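Lectin 2 (Agrocybe aegerita, PDB 4TQJ) binds carbohydrates, recognising specifically the N-acetylglucosamine at the non-reducing end of a glycan chain. Local coordinates at residues D238-I243 against A254-G259; D178-G183 against I197-G202; A304-A309 against L322-F327. The protein carries 1 engineered substitution. One frame throughout, in Å; residues are numbered along the deposited sequence.

In the fold
All three contacts join parts of antiparallel blades in a beta propeller, and they follow one another along the chain. Contacts 1 and 2 lie in successive blades, their centres 11 Å apart, and touch: N256 ND2 of contact 1 reaches V179 O of contact 2 at 2.7 Å, a probable hydrogen bond, and A241 N probably bonds D178 O at 2.9 Å. The ties run from the loops before strand 242-246 and after strand 251-254 to the loop before strand 186-190. Contact 3 pairs strands 306-309 and 321-324, third and fourth of a later blade; its centre is 28 Å from that of contact 1 and 35 Å from that of contact 2, and it touches neither.

Contact 1: D238-I243 against A254-G259; sequences DGTADI and ALNNGG
The backbones of 238-243 and 254-259 run roughly antiparallel and are joined at the I243-A254 pair, where I243 N bonds A254 O and A254 N bonds I243 O; beyond it they stay close, but no further backbone-to-backbone bond joins them and side chains take over. D242 keeps the link going. Its OD1 takes the backbone N-H of N256 at 2.6 Å, met nearly head-on along the C-O bond, and also accepts from a water that donates to N256 O. The same asparagine answers in the other direction: with CG anti to its backbone N (chi1 -169°), its amide swings back to the first segment and ND2 bonds A241 O at 3.1 Å. The acceptor lies in the amide plane, although ND2 stands well above the plane of the A241 carbonyl. The amide and the D242 carboxylate are turned 89° apart. T240 crosses N256 at about a right angle, OG1 resting 3.5 Å from N256 CG. Three Asx turns shape the loops: D238 OD1 with T240 N, N256 OD1 with G258 N and N257 OD1 with G259 N. D238 OD1 also takes the T240 hydroxyl, and D238 OD2 lies 3.3 Å from G258 CA. D242 OD2 accepts from L235 N, earlier in the same loop. I243 and A254 pack on I213 of strand 210-213 in the preceding blade.

Contact 2: D178-G183 against I197-G202; sequences DVTGNG and ISRNNG
This contact lays loop 178-183, between strands 173-177 and 186-190, against the end of strand 195-198 and the turn that follows it, at one end of a propeller blade. The one direct hydrogen bond across it runs from N182 ND2 to N200 O at 2.9 Å, arriving nearly in line with the carbonyl (169°) and close to the plane of the N182 amide. A water that accepts from the same ND2 donates to N201 O, so this nitrogen ties down two successive carbonyls. Next to it T180 presses CG2 over the middle of the R199 guanidinium, 3.7 Å from CZ. The arginine folds back at chi3 (78°), which brings its flat end round over the methyl. Deeper in, V179 and I197 meet tip to tip, CG2 to CG2 at 3.6 Å, and both pack on V188 of strand 186-190. D178 holds the turn together, OD1 accepting from G181 N and OD2 from G183 N, while D186 takes V179 N and T180 N with OD2 and N200 N with OD1. An aspartate-led, glycine-rich turn held by a later aspartate recurs in several blades of this protein and is consistent with its FG-GAP-like beta-propeller repeats.

Contact 3: A304-A309 against L322-F327; sequences AGVYVA and LVLKDF
Two backbone hydrogen bonds join strand 306-309 to strand 321-324: V306 N gives its hydrogen to L324 O at 2.9 Å, in the carbonyl plane, and V323 N gives its own to V306 O at 2.9 Å, nearly straight at 168°. Between them V323 and L324 both face V306, a classic beta bulge that shifts the register by one residue before Y307 pairs with L322. G305 sits where the chains come close, its CA 3.3 Å from L324 O and 3.4 Å from D326 O in CA-H...O contacts. Past the bulge, K325 centres an inverse gamma turn and D326 OD1 accepts from F327 N.

On one face of the hairpin L322 lies across Y307. Its CD1 stands over the ring, 4.0 Å from the centroid and offset toward the rim, a CH-pi contact, while CB meets CE1 at 3.6 Å. With CG anti to the backbone N (chi1 175°), the leucine is carried back along V306 and over the tyrosine. On the other face V306 packs CB against L324 CB, and its CG2 lies beside F327 CB, among F301 and I353 of flanking strands. V323 CG2 reaches V308 CG2 at 3.7 Å, the two side chains crossing at about a right angle.

Polar bonding here is thus almost wholly backbone, setting a bulged register, while V306, L324 and F327 make the buried, apolar side and L322 and the Y307 ring pack on the other; through V306 and F327 the hairpin joins the hydrophobic layer shared with the next blade.

Contact 1: D238-I243 against A254-G259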
loop_
_atom_site.group_PDB
_atom_site.type_symbol
_atom_site.label_atom_id
_atom_site.label_comp_id
_atom_site.label_asym_id
_atom_site.label_seq_id
_atom_site.Cartn_x
_atom_site.Cartn_y
_atom_site.Cartn_z
ATOM N N ASP A 238 -0.981 23.806 11.560
ATOM C CA ASP A 238 -0.376 23.529 12.869
ATOM C C ASP A 238 -0.692 22.133 13.400
ATOM O O ASP A 238 -0.267 21.773 14.497
ATOM C CB ASP A 238 -0.775 24.581 13.909
ATOM C CG ASP A 238 -2.145 24.329 14.513
ATOM O OD1 ASP A 238 -2.961 23.595 13.924
ATOM O OD2 ASP A 238 -2.423 24.883 15.586
ATOM N N GLY A 239 -1.454 21.355 12.639
ATOM C CA GLY A 239 -1.765 19.993 13.033
ATOM C C GLY A 239 -2.970 19.838 13.948
ATOM O O GLY A 239 -3.341 18.710 14.283
ATOM N N THR A 240 -3.577 20.952 14.361
ATOM C CA THR A 240 -4.812 20.897 15.144
ATOM C C THR A 240 -6.025 21.296 14.301
ATOM O O THR A 240 -5.905 22.054 13.321
ATOM C CB THR A 240 -4.763 21.770 16.435
ATOM O OG1 THR A 240 -4.753 23.156 16.095
ATOM C CG2 THR A 240 -3.516 21.444 17.270
ATOM N N ALA A 241 -7.189 20.777 14.691
ATOM C CA ALA A 241 -8.424 20.993 13.948
ATOM C C ALA A 241 -9.064 22.368 14.195
ATOM O O ALA A 241 -9.356 22.746 15.330
ATOM C CB ALA A 241 -9.416 19.887 14.266
ATOM N N ASP A 242 -9.278 23.101 13.111
ATOM C CA ASP A 242 -10.083 24.320 13.147
ATOM C C ASP A 242 -11.525 23.998 12.795
ATOM O O ASP A 242 -11.852 22.850 12.489
ATOM C CB ASP A 242 -9.486 25.346 12.192
ATOM C CG ASP A 242 -8.022 25.577 12.478
ATOM O OD1 ASP A 242 -7.736 26.300 13.443
ATOM O OD2 ASP A 242 -7.165 24.993 11.782
ATOM N N ILE A 243 -12.393 24.999 12.861
ATOM C CA ILE A 243 -13.793 24.772 12.558
ATOM C C ILE A 243 -14.262 25.649 11.408
ATOM O O ILE A 243 -13.923 26.827 11.333
ATOM C CB ILE A 243 -14.671 24.959 13.795
ATOM C CG1 ILE A 243 -14.388 23.823 14.784
ATOM C CG2 ILE A 243 -16.132 24.971 13.418
ATOM C CD1 ILE A 243 -15.083 23.990 16.088
ATOM N N ALA A 254 -13.685 29.601 12.669
ATOM C CA ALA A 254 -13.068 29.993 13.919
ATOM C C ALA A 254 -11.803 29.152 14.067
ATOM O O ALA A 254 -11.860 27.909 14.053
ATOM C CB ALA A 254 -14.007 29.744 15.069
ATOM N N LEU A 255 -10.668 29.824 14.219
ATOM C CA LEU A 255 -9.388 29.141 14.231
ATOM C C LEU A 255 -8.957 28.700 15.639
ATOM O O LEU A 255 -9.122 29.429 16.626
ATOM C CB LEU A 255 -8.316 30.005 13.573
ATOM C CG LEU A 255 -8.516 30.443 12.115
ATOM C CD1 LEU A 255 -7.444 31.459 11.758
ATOM C CD2 LEU A 255 -8.481 29.252 11.145
ATOM N N ASN A 256 -8.421 27.487 15.696
ATOM C CA ASN A 256 -7.866 26.873 16.895
ATOM C C ASN A 256 -6.513 27.502 17.176
ATOM O O ASN A 256 -5.704 27.639 16.264
ATOM C CB ASN A 256 -7.681 25.366 16.641
ATOM C CG ASN A 256 -7.361 24.577 17.907
ATOM O OD1 ASN A 256 -6.705 25.070 18.833
ATOM N ND2 ASN A 256 -7.818 23.336 17.944
ATOM N N ASN A 257 -6.260 27.891 18.426
ATOM C CA ASN A 257 -4.975 28.499 18.777
ATOM C C ASN A 257 -3.868 27.458 18.848
ATOM O O ASN A 257 -2.698 27.789 19.060
ATOM C CB ASN A 257 -5.050 29.263 20.102
ATOM C CG ASN A 257 -4.955 28.351 21.317
ATOM O OD1 ASN A 257 -5.548 27.267 21.359
ATOM N ND2 ASN A 257 -4.222 28.803 22.330
ATOM N N GLY A 258 -4.250 26.198 18.686
ATOM C CA GLY A 258 -3.303 25.101 18.746
ATOM C C GLY A 258 -3.434 24.321 20.040
ATOM O O GLY A 258 -2.737 23.334 20.252
ATOM N N GLY A 259 -4.336 24.767 20.907
ATOM C CA GLY A 259 -4.557 24.103 22.174
ATOM C C GLY A 259 -6.031 23.966 22.499
ATOM O O GLY A 259 -6.409 23.688 23.635
HETATM O O HOH W 1 -5.037 26.115 13.966
#

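Contact 2: D178-G183 against I197-G202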
loop_
_atom_site.group_PDB
_atom_site.type_symbol
_atom_site.label_atom_id
_atom_site.label_comp_id
_atom_site.label_asym_id
_atom_site.label_seq_id
_atom_site.Cartn_x
_atom_site.Cartn_y
_atom_site.Cartn_z
ATOM N N ASP A 178 -8.377 16.000 16.820
ATOM C CA ASP A 178 -7.425 16.565 17.757
ATOM C C ASP A 178 -7.502 18.081 17.692
ATOM O O ASP A 178 -7.021 18.689 16.732
ATOM C CB ASP A 178 -6.003 16.105 17.442
ATOM C CG ASP A 178 -5.014 16.550 18.497
ATOM O OD1 ASP A 178 -5.462 17.074 19.536
ATOM O OD2 ASP A 178 -3.800 16.381 18.288
ATOM N N VAL A 179 -8.131 18.680 18.701
ATOM C CA VAL A 179 -8.196 20.133 18.807
ATOM C C VAL A 179 -7.267 20.645 19.914
ATOM O O VAL A 179 -6.852 21.801 19.888
ATOM C CB VAL A 179 -9.630 20.629 19.080
ATOM C CG1 VAL A 179 -10.574 20.197 17.968
ATOM C CG2 VAL A 179 -10.135 20.105 20.411
ATOM N N THR A 180 -6.933 19.793 20.885
ATOM C CA THR A 180 -6.073 20.231 21.993
ATOM C C THR A 180 -4.607 20.275 21.602
ATOM O O THR A 180 -3.808 20.933 22.265
ATOM C CB THR A 180 -6.179 19.330 23.232
ATOM O OG1 THR A 180 -5.688 18.022 22.916
ATOM C CG2 THR A 180 -7.615 19.249 23.731
ATOM N N GLY A 181 -4.249 19.556 20.544
ATOM C CA GLY A 181 -2.874 19.518 20.077
ATOM C C GLY A 181 -1.983 18.477 20.738
ATOM O O GLY A 181 -0.762 18.608 20.708
ATOM N N ASN A 182 -2.572 17.439 21.333
ATOM C CA ASN A 182 -1.766 16.412 22.008
ATOM C C ASN A 182 -1.674 15.108 21.225
ATOM O O ASN A 182 -1.292 14.076 21.775
ATOM C CB ASN A 182 -2.272 16.146 23.435
ATOM C CG ASN A 182 -3.601 15.412 23.458
ATOM O OD1 ASN A 182 -4.264 15.281 22.436
ATOM N ND2 ASN A 182 -3.998 14.937 24.632
ATOM N N GLY A 183 -2.024 15.163 19.941
ATOM C CA GLY A 183 -1.928 14.011 19.070
ATOM C C GLY A 183 -3.096 13.045 19.175
ATOM O O GLY A 183 -3.260 12.175 18.319
ATOM N N ILE A 197 -16.026 20.881 23.636
ATOM C CA ILE A 197 -14.919 19.945 23.470
ATOM C C ILE A 197 -14.785 19.111 24.738
ATOM O O ILE A 197 -14.944 19.634 25.841
ATOM C CB ILE A 197 -13.580 20.671 23.265
ATOM C CG1 ILE A 197 -13.642 21.622 22.073
ATOM C CG2 ILE A 197 -12.432 19.659 23.102
ATOM C CD1 ILE A 197 -13.816 20.936 20.751
ATOM N N SER A 198 -14.518 17.817 24.584
ATOM C CA SER A 198 -14.022 17.003 25.687
ATOM C C SER A 198 -12.650 16.497 25.319
ATOM O O SER A 198 -12.508 15.711 24.377
ATOM C CB SER A 198 -14.926 15.811 25.965
ATOM O OG SER A 198 -16.024 16.211 26.740
ATOM N N ARG A 199 -11.649 16.943 26.065
ATOM C CA ARG A 199 -10.264 16.640 25.753
ATOM C C ARG A 199 -9.983 15.179 26.012
ATOM O O ARG A 199 -10.346 14.641 27.059
ATOM C CB ARG A 199 -9.323 17.474 26.626
ATOM C CG ARG A 199 -9.799 18.888 26.870
ATOM C CD ARG A 199 -9.007 19.568 27.985
ATOM N NE ARG A 199 -7.699 20.010 27.515
ATOM C CZ ARG A 199 -7.491 21.152 26.867
ATOM N NH1 ARG A 199 -8.512 21.967 26.615
ATOM N NH2 ARG A 199 -6.266 21.476 26.466
ATOM N N ASN A 200 -9.329 14.547 25.053
ATOM C CA ASN A 200 -8.793 13.213 25.235
ATOM C C ASN A 200 -7.520 13.328 26.053
ATOM O O ASN A 200 -6.559 13.954 25.622
ATOM C CB ASN A 200 -8.503 12.593 23.872
ATOM C CG ASN A 200 -8.032 11.161 23.964
ATOM O OD1 ASN A 200 -7.363 10.765 24.919
ATOM N ND2 ASN A 200 -8.358 10.383 22.954
ATOM N N ASN A 201 -7.514 12.751 27.248
ATOM C CA ASN A 201 -6.364 12.902 28.132
ATOM C C ASN A 201 -5.133 12.137 27.664
ATOM O O ASN A 201 -4.009 12.514 27.991
ATOM C CB ASN A 201 -6.730 12.546 29.576
ATOM C CG ASN A 201 -7.600 13.603 30.221
ATOM O OD1 ASN A 201 -7.312 14.797 30.120
ATOM N ND2 ASN A 201 -8.687 13.179 30.854
ATOM N N GLY A 202 -5.353 11.080 26.886
ATOM C CA GLY A 202 -4.276 10.236 26.391
ATOM C C GLY A 202 -4.384 8.811 26.903
ATOM O O GLY A 202 -3.885 7.863 26.281
HETATM O O HOH W 2 -2.042 14.603 26.746
#

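Contact 3: A304-A309 against L322-F327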
loop_
_atom_site.group_PDB
_atom_site.type_symbol
_atom_site.label_atom_id
_atom_site.label_comp_id
_atom_site.label_asym_id
_atom_site.label_seq_id
_atom_site.Cartn_x
_atom_site.Cartn_y
_atom_site.Cartn_z
ATOM N N ALA A 304 -23.208 24.045 -12.100
ATOM C CA ALA A 304 -22.480 23.950 -13.357
ATOM C C ALA A 304 -21.279 23.009 -13.259
ATOM O O ALA A 304 -20.701 22.629 -14.266
ATOM C CB ALA A 304 -22.031 25.321 -13.817
ATOM N N GLY A 305 -20.893 22.650 -12.042
ATOM C CA GLY A 305 -19.725 21.813 -11.860
ATOM C C GLY A 305 -19.153 22.090 -10.491
ATOM O O GLY A 305 -19.863 22.562 -9.595
ATOM N N VAL A 306 -17.858 21.828 -10.341
ATOM C CA VAL A 306 -17.213 21.877 -9.043
ATOM C C VAL A 306 -16.552 23.216 -8.804
ATOM O O VAL A 306 -15.811 23.706 -9.654
ATOM C CB VAL A 306 -16.125 20.790 -8.942
ATOM C CG1 VAL A 306 -15.521 20.793 -7.552
ATOM C CG2 VAL A 306 -16.713 19.408 -9.296
ATOM N N TYR A 307 -16.812 23.790 -7.637
ATOM C CA TYR A 307 -16.199 25.048 -7.221
ATOM C C TYR A 307 -15.220 24.815 -6.084
ATOM O O TYR A 307 -15.421 23.927 -5.249
ATOM C CB TYR A 307 -17.274 26.039 -6.775
ATOM C CG TYR A 307 -18.139 26.482 -7.920
ATOM C CD1 TYR A 307 -17.886 27.677 -8.587
ATOM C CD2 TYR A 307 -19.185 25.695 -8.362
ATOM C CE1 TYR A 307 -18.677 28.082 -9.660
ATOM C CE2 TYR A 307 -19.981 26.092 -9.436
ATOM C CZ TYR A 307 -19.719 27.279 -10.082
ATOM O OH TYR A 307 -20.518 27.661 -11.145
ATOM N N VAL A 308 -14.161 25.613 -6.049
ATOM C CA VAL A 308 -13.146 25.466 -5.016
ATOM C C VAL A 308 -12.693 26.831 -4.533
ATOM O O VAL A 308 -12.568 27.769 -5.324
ATOM C CB VAL A 308 -11.912 24.699 -5.548
ATOM C CG1 VAL A 308 -10.747 24.839 -4.599
ATOM C CG2 VAL A 308 -12.260 23.220 -5.831
ATOM N N ALA A 309 -12.471 26.949 -3.231
ATOM C CA ALA A 309 -11.784 28.111 -2.688
ATOM C C ALA A 309 -10.547 27.600 -1.977
ATOM O O ALA A 309 -10.643 26.770 -1.077
ATOM C CB ALA A 309 -12.669 28.886 -1.733
ATOM N N LEU A 322 -14.903 28.229 -10.474
ATOM C CA LEU A 322 -15.312 26.967 -11.077
ATOM C C LEU A 322 -14.055 26.289 -11.610
ATOM O O LEU A 322 -13.339 26.865 -12.426
ATOM C CB LEU A 322 -16.304 27.215 -12.217
ATOM C CG LEU A 322 -16.769 26.029 -13.063
ATOM C CD1 LEU A 322 -17.574 25.044 -12.232
ATOM C CD2 LEU A 322 -17.599 26.530 -14.240
ATOM N N VAL A 323 -13.777 25.077 -11.146
ATOM C CA VAL A 323 -12.538 24.406 -11.552
ATOM C C VAL A 323 -12.750 23.228 -12.501
ATOM O O VAL A 323 -11.812 22.777 -13.151
ATOM C CB VAL A 323 -11.717 23.935 -10.344
ATOM C CG1 VAL A 323 -11.321 25.114 -9.482
ATOM C CG2 VAL A 323 -12.487 22.873 -9.530
ATOM N N LEU A 324 -13.979 22.734 -12.579
ATOM C CA LEU A 324 -14.243 21.521 -13.315
ATOM C C LEU A 324 -15.695 21.508 -13.733
ATOM O O LEU A 324 -16.580 21.506 -12.885
ATOM C CB LEU A 324 -13.942 20.302 -12.425
ATOM C CG LEU A 324 -14.021 18.906 -13.043
ATOM C CD1 LEU A 324 -13.070 18.788 -14.208
ATOM C CD2 LEU A 324 -13.728 17.826 -12.011
ATOM N N LYS A 325 -15.935 21.496 -15.041
ATOM C CA LYS A 325 -17.290 21.547 -15.581
ATOM C C LYS A 325 -17.935 20.167 -15.657
ATOM O O LYS A 325 -18.348 19.716 -16.732
ATOM C CB LYS A 325 -17.292 22.225 -16.959
ATOM C CG LYS A 325 -16.785 23.671 -16.931
ATOM C CD LYS A 325 -16.523 24.217 -18.333
ATOM C CE LYS A 325 -16.354 25.728 -18.318
ATOM N NZ LYS A 325 -15.237 26.156 -17.433
ATOM N N ASP A 326 -18.032 19.506 -14.503
ATOM C CA ASP A 326 -18.635 18.183 -14.419
ATOM C C ASP A 326 -19.001 17.863 -12.979
ATOM O O ASP A 326 -18.676 18.630 -12.068
ATOM C CB ASP A 326 -17.671 17.111 -14.952
ATOM C CG ASP A 326 -18.387 16.030 -15.748
ATOM O OD1 ASP A 326 -19.539 15.676 -15.389
ATOM O OD2 ASP A 326 -17.806 15.552 -16.742
ATOM N N PHE A 327 -19.677 16.731 -12.786
ATOM C CA PHE A 327 -20.053 16.237 -11.458
ATOM C C PHE A 327 -21.074 17.126 -10.760
ATOM O O PHE A 327 -21.240 17.060 -9.537
ATOM C CB PHE A 327 -18.825 16.083 -10.560
ATOM C CG PHE A 327 -17.850 15.060 -11.054
ATOM C CD1 PHE A 327 -18.162 13.718 -10.997
ATOM C CD2 PHE A 327 -16.635 15.445 -11.589
ATOM C CE1 PHE A 327 -17.271 12.775 -11.440
ATOM C CE2 PHE A 327 -15.748 14.499 -12.049
ATOM C CZ PHE A 327 -16.074 13.168 -11.966
#